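Local atomic coordinates of racemase, putative (Roseobacter denitrificans, PDB entry 3TCS), a protein that probably acts as a magnesium-dependent racemase or hydro-lyase of the mandelate racemase/muconate lactonizing enzyme family, and binds D-alanine beside its metal. Residues 260-265 against 290-295; 281-286 against 305-310. One frame throughout, in Å; residues are numbered along the deposited sequence.

Contact 1: 260-265 against 290-295; sequences CDLPTW and TLRVVE
V293 lies against the indole of W265 and reaches L262 with the same side chain, so the contact is largely apolar. Its two methyls divide the indole between them: CG2 sits over the five-membered ring, 3.7 Å from the centroid and 14° off the normal, in a CH-pi contact, while CG1 is over the same face farther along, 3.6 Å from W265 CE3. With CG1 anti to the backbone N (chi1 173°), the valine presents both branches to the ring. The same V293 CG2 also meets L262 CD2 at 3.7 Å.

The other branch of the leucine turns to the arginine: L262 CD1 is 3.5 Å from R292 NH1 and 3.7 Å from R292 CD, approaching the guanidinium obliquely. That cation finds its polar partners outside both segments, in salt bridges to D86 and D82, and W265 NE1 donates to the carbonyl of D259.

No hydrogen bond joins the first turn of helix 262-270 to helix 287-300. Cohesion of these neighbouring outer helices of the TIM barrel therefore rests here on dispersion and CH-pi packing, with polar groups satisfied at the margins.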
loop_
_atom_site.group_PDB
_atom_site.type_symbol
_atom_site.label_atom_id
_atom_site.label_comp_id
_atom_site.label_asym_id
_atom_site.label_seq_id
_atom_site.Cartn_x
_atom_site.Cartn_y
_atom_site.Cartn_z
ATOM N N CYS B 260 3.393 -0.212 -7.220
ATOM C CA CYS B 260 2.107 -0.842 -7.517
ATOM C C CYS B 260 1.002 0.189 -7.718
ATOM O O CYS B 260 -0.151 -0.172 -7.961
ATOM C CB CYS B 260 1.710 -1.779 -6.374
ATOM S SG CYS B 260 1.407 -0.931 -4.800
ATOM N N ASP B 261 1.365 1.466 -7.622
ATOM C CA ASP B 261 0.433 2.584 -7.759
ATOM C C ASP B 261 0.539 3.223 -9.144
ATOM O O ASP B 261 1.583 3.772 -9.503
ATOM C CB ASP B 261 0.743 3.622 -6.675
ATOM C CG ASP B 261 -0.206 4.799 -6.694
ATOM O OD1 ASP B 261 -1.422 4.585 -6.502
ATOM O OD2 ASP B 261 0.264 5.937 -6.896
ATOM N N LEU B 262 -0.549 3.164 -9.913
ATOM C CA LEU B 262 -0.557 3.712 -11.266
ATOM C C LEU B 262 -0.271 5.211 -11.358
ATOM O O LEU B 262 0.421 5.652 -12.272
ATOM C CB LEU B 262 -1.872 3.361 -11.973
ATOM C CG LEU B 262 -1.995 1.874 -12.338
ATOM C CD1 LEU B 262 -3.321 1.631 -13.045
ATOM C CD2 LEU B 262 -0.829 1.456 -13.242
ATOM N N PRO B 263 -0.809 6.021 -10.433
ATOM C CA PRO B 263 -0.486 7.446 -10.565
ATOM C C PRO B 263 1.000 7.715 -10.299
ATOM O O PRO B 263 1.577 8.647 -10.853
ATOM C CB PRO B 263 -1.418 8.121 -9.554
ATOM C CG PRO B 263 -1.781 7.016 -8.595
ATOM C CD PRO B 263 -1.911 5.814 -9.479
ATOM N N THR B 264 1.625 6.888 -9.463
ATOM C CA THR B 264 3.046 7.049 -9.180
ATOM C C THR B 264 3.824 6.632 -10.427
ATOM O O THR B 264 4.839 7.241 -10.771
ATOM C CB THR B 264 3.482 6.194 -7.975
ATOM O OG1 THR B 264 2.834 6.683 -6.795
ATOM C CG2 THR B 264 4.987 6.268 -7.779
ATOM N N TRP B 265 3.346 5.587 -11.098
ATOM C CA TRP B 265 3.973 5.128 -12.330
ATOM C C TRP B 265 3.912 6.257 -13.362
ATOM O O TRP B 265 4.892 6.535 -14.058
ATOM C CB TRP B 265 3.246 3.897 -12.881
ATOM C CG TRP B 265 3.873 2.613 -12.464
ATOM C CD1 TRP B 265 3.348 1.672 -11.627
ATOM C CD2 TRP B 265 5.161 2.128 -12.860
ATOM N NE1 TRP B 265 4.232 0.631 -11.474
ATOM C CE2 TRP B 265 5.354 0.885 -12.220
ATOM C CE3 TRP B 265 6.173 2.627 -13.693
ATOM C CZ2 TRP B 265 6.520 0.130 -12.386
ATOM C CZ3 TRP B 265 7.334 1.875 -13.857
ATOM C CH2 TRP B 265 7.495 0.639 -13.205
ATOM N N THR B 290 -0.504 -4.042 -15.657
ATOM C CA THR B 290 0.859 -3.925 -16.168
ATOM C C THR B 290 0.815 -3.333 -17.584
ATOM O O THR B 290 1.668 -2.524 -17.953
ATOM C CB THR B 290 1.574 -5.293 -16.200
ATOM O OG1 THR B 290 1.684 -5.801 -14.862
ATOM C CG2 THR B 290 2.969 -5.150 -16.794
ATOM N N LEU B 291 -0.183 -3.729 -18.369
ATOM C CA LEU B 291 -0.326 -3.211 -19.730
ATOM C C LEU B 291 -0.557 -1.694 -19.727
ATOM O O LEU B 291 -0.206 -1.003 -20.685
ATOM C CB LEU B 291 -1.471 -3.918 -20.457
ATOM C CG LEU B 291 -1.200 -5.388 -20.804
ATOM C CD1 LEU B 291 -2.427 -6.004 -21.467
ATOM C CD2 LEU B 291 0.008 -5.477 -21.726
ATOM N N ARG B 292 -1.151 -1.177 -18.656
ATOM C CA ARG B 292 -1.373 0.264 -18.564
ATOM C C ARG B 292 -0.019 0.951 -18.406
ATOM O O ARG B 292 0.215 2.009 -18.986
ATOM C CB ARG B 292 -2.270 0.608 -17.377
ATOM C CG ARG B 292 -3.675 0.056 -17.495
ATOM C CD ARG B 292 -4.559 0.568 -16.377
ATOM N NE ARG B 292 -5.692 -0.322 -16.139
ATOM C CZ ARG B 292 -6.576 -0.158 -15.158
ATOM N NH1 ARG B 292 -6.458 0.870 -14.328
ATOM N NH2 ARG B 292 -7.562 -1.034 -14.994
ATOM N N VAL B 293 0.874 0.341 -17.629
ATOM C CA VAL B 293 2.205 0.904 -17.439
ATOM C C VAL B 293 2.995 0.760 -18.739
ATOM O O VAL B 293 3.727 1.665 -19.131
ATOM C CB VAL B 293 2.951 0.205 -16.284
ATOM C CG1 VAL B 293 4.403 0.681 -16.220
ATOM C CG2 VAL B 293 2.247 0.515 -14.967
ATOM N N VAL B 294 2.834 -0.377 -19.408
ATOM C CA VAL B 294 3.513 -0.616 -20.678
ATOM C C VAL B 294 3.140 0.483 -21.679
ATOM O O VAL B 294 3.992 0.977 -22.424
ATOM C CB VAL B 294 3.126 -1.990 -21.263
ATOM C CG1 VAL B 294 3.609 -2.113 -22.701
ATOM C CG2 VAL B 294 3.729 -3.101 -20.411
ATOM N N GLU B 295 1.865 0.866 -21.696
ATOM C CA GLU B 295 1.409 1.914 -22.608
ATOM C C GLU B 295 1.976 3.287 -22.212
ATOM O O GLU B 295 2.354 4.075 -23.077
ATOM C CB GLU B 295 -0.122 1.941 -22.642
ATOM C CG GLU B 295 -0.745 3.066 -23.469
ATOM C CD GLU B 295 -0.227 3.150 -24.903
ATOM O OE1 GLU B 295 0.123 2.106 -25.500
ATOM O OE2 GLU B 295 -0.187 4.277 -25.446
#

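Contact 2: 281-286 against 305-310; sequences ILYLGG and TPHCAN. With DAL (D-alanine), chain L.
H307 and I281 are joined through their backbones by one water, which accepts from I281 N at 2.9 Å and donates to H307 O at 2.7 Å, while residues 281-284 turn with helical backbone angles, G286 N closes the turn on I281 O at 2.8 Å, and G285 and G286 both adopt positive phi before helix 287-300 begins.

No direct hydrogen bond links the two loops, and their side chains meet at a single place, where Y283 CE2 stands 4.0 Å from H307 CE1. The two ring planes are inclined by 26° but slid well apart, with centroids 5.9 Å from each other, so this is a glancing aromatic contact with little overlap. K94 of the second subunit touches both side chains.

With CG anti to the backbone N (chi1 163°), H307 turns the CD2-NE2 edge of its imidazole to the ligand: CD2 is 3.1 Å from the amino N of D-alanine, which lies near the ring plane. A309 adds a methyl contact, CB to the ligand CB at 3.6 Å. On the imidazole's other side ND1 is hydrogen-bonded to D280, the acid that also accepts from Y283 N.

H307 is thus a ligand-pocket residue oriented by a second-shell carboxylate. The ND1 bond to D280 fixes the rotation of the ring, consistent with the His-Asp dyad of mandelate racemase relatives; Y283 touches that ring at CE1, and the bridging water ties the H307 carbonyl to I281 N.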
loop_
_atom_site.group_PDB
_atom_site.type_symbol
_atom_site.label_atom_id
_atom_site.label_comp_id
_atom_site.label_asym_id
_atom_site.label_seq_id
_atom_site.Cartn_x
_atom_site.Cartn_y
_atom_site.Cartn_z
ATOM N N ILE B 281 4.709 -7.881 -12.744
ATOM C CA ILE B 281 3.322 -8.186 -13.068
ATOM C C ILE B 281 2.416 -8.477 -11.878
ATOM O O ILE B 281 1.257 -8.047 -11.849
ATOM C CB ILE B 281 3.246 -9.375 -14.047
ATOM C CG1 ILE B 281 3.839 -8.960 -15.398
ATOM C CG2 ILE B 281 1.800 -9.848 -14.198
ATOM C CD1 ILE B 281 4.068 -10.117 -16.350
ATOM N N LEU B 282 2.935 -9.201 -10.898
ATOM C CA LEU B 282 2.118 -9.551 -9.747
ATOM C C LEU B 282 2.076 -8.483 -8.649
ATOM O O LEU B 282 1.042 -8.308 -8.006
ATOM C CB LEU B 282 2.563 -10.914 -9.201
ATOM C CG LEU B 282 2.526 -12.020 -10.276
ATOM C CD1 LEU B 282 2.910 -13.358 -9.651
ATOM C CD2 LEU B 282 1.127 -12.115 -10.902
ATOM N N TYR B 283 3.176 -7.763 -8.425
ATOM C CA TYR B 283 3.147 -6.708 -7.411
ATOM C C TYR B 283 2.251 -5.568 -7.906
ATOM O O TYR B 283 1.633 -4.856 -7.111
ATOM C CB TYR B 283 4.542 -6.117 -7.146
ATOM C CG TYR B 283 5.552 -7.024 -6.466
ATOM C CD1 TYR B 283 5.152 -8.002 -5.555
ATOM C CD2 TYR B 283 6.922 -6.865 -6.705
ATOM C CE1 TYR B 283 6.090 -8.801 -4.896
ATOM C CE2 TYR B 283 7.868 -7.659 -6.050
ATOM C CZ TYR B 283 7.442 -8.624 -5.145
ATOM O OH TYR B 283 8.368 -9.402 -4.482
ATOM N N LEU B 284 2.197 -5.394 -9.225
ATOM C CA LEU B 284 1.419 -4.316 -9.833
ATOM C C LEU B 284 -0.085 -4.570 -9.928
ATOM O O LEU B 284 -0.856 -3.642 -10.161
ATOM C CB LEU B 284 1.987 -3.992 -11.222
ATOM C CG LEU B 284 1.393 -2.870 -12.084
ATOM C CD1 LEU B 284 1.275 -1.575 -11.288
ATOM C CD2 LEU B 284 2.302 -2.662 -13.297
ATOM N N GLY B 285 -0.510 -5.815 -9.749
ATOM C CA GLY B 285 -1.935 -6.096 -9.813
ATOM C C GLY B 285 -2.398 -6.926 -10.995
ATOM O O GLY B 285 -3.599 -7.106 -11.193
ATOM N N GLY B 286 -1.465 -7.435 -11.788
ATOM C CA GLY B 286 -1.862 -8.269 -12.904
ATOM C C GLY B 286 -1.469 -7.771 -14.277
ATOM O O GLY B 286 -0.855 -6.709 -14.421
ATOM N N THR B 305 11.455 -3.662 -19.150
ATOM C CA THR B 305 12.226 -4.849 -18.790
ATOM C C THR B 305 11.690 -5.224 -17.409
ATOM O O THR B 305 12.237 -4.834 -16.375
ATOM C CB THR B 305 13.727 -4.526 -18.739
ATOM O OG1 THR B 305 14.146 -4.080 -20.041
ATOM C CG2 THR B 305 14.545 -5.764 -18.346
ATOM N N PRO B 306 10.595 -5.996 -17.386
ATOM C CA PRO B 306 9.958 -6.415 -16.138
ATOM C C PRO B 306 10.825 -7.137 -15.121
ATOM O O PRO B 306 11.847 -7.744 -15.448
ATOM C CB PRO B 306 8.801 -7.299 -16.614
ATOM C CG PRO B 306 8.522 -6.799 -18.013
ATOM C CD PRO B 306 9.914 -6.594 -18.548
ATOM N N HIS B 307 10.382 -7.060 -13.875
ATOM C CA HIS B 307 11.039 -7.728 -12.768
ATOM C C HIS B 307 10.297 -9.043 -12.514
ATOM O O HIS B 307 9.075 -9.066 -12.456
ATOM C CB HIS B 307 10.975 -6.842 -11.518
ATOM C CG HIS B 307 11.240 -7.566 -10.234
ATOM N ND1 HIS B 307 10.283 -8.326 -9.594
ATOM C CD2 HIS B 307 12.348 -7.627 -9.459
ATOM C CE1 HIS B 307 10.791 -8.821 -8.478
ATOM N NE2 HIS B 307 12.043 -8.411 -8.373
ATOM N N CYS B 308 11.049 -10.133 -12.410
ATOM C CA CYS B 308 10.513 -11.459 -12.089
ATOM C C CYS B 308 11.728 -12.148 -11.488
ATOM O O CYS B 308 12.681 -12.476 -12.190
ATOM C CB CYS B 308 9.950 -12.192 -13.330
ATOM S SG CYS B 308 10.833 -12.111 -14.913
ATOM N N ALA B 309 11.688 -12.348 -10.173
ATOM C CA ALA B 309 12.833 -12.890 -9.448
ATOM C C ALA B 309 12.822 -14.322 -8.922
ATOM O O ALA B 309 13.685 -14.686 -8.126
ATOM C CB ALA B 309 13.172 -11.941 -8.300
ATOM N N ASN B 310 11.863 -15.132 -9.339
ATOM C CA ASN B 310 11.847 -16.512 -8.876
ATOM C C ASN B 310 11.121 -17.396 -9.862
ATOM O O ASN B 310 10.538 -16.910 -10.835
ATOM C CB ASN B 310 11.209 -16.618 -7.482
ATOM C CG ASN B 310 9.807 -16.065 -7.441
ATOM O OD1 ASN B 310 8.905 -16.580 -8.101
ATOM N ND2 ASN B 310 9.614 -15.001 -6.663
HETATM N N DAL L . 15.427 -7.168 -9.892
HETATM C CA DAL L . 15.966 -7.870 -8.713
HETATM C CB DAL L . 15.561 -9.338 -8.734
HETATM C C DAL L . 15.441 -7.239 -7.468
HETATM O O DAL L . 15.661 -6.093 -7.242
HETATM O O HOH W 1 6.903 -9.295 -14.063
#

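Contacts 1 and 2 have centres about 12 Å apart and interleave along the chain, in the order 260-265, 281-286, 290-295, 305-310, all within the enolase-like C-terminal barrel domain. Helix 287-300 connects them: it supplies residues 290-295 to contact 1 and in sequence joins the two loops of contact 2. They touch directly where L284 CD2 packs 3.6 Å from V293 CG2 and where C260 CB lies 3.2 Å from Y283 O. Contact 1 joins helices of the barrel's outer layer, whereas contact 2 lies near the chain's centre beside the magnesium and D-alanine, so the two meet through L284, next in sequence to Y283, on the way from the outer helices to the ligand pocket.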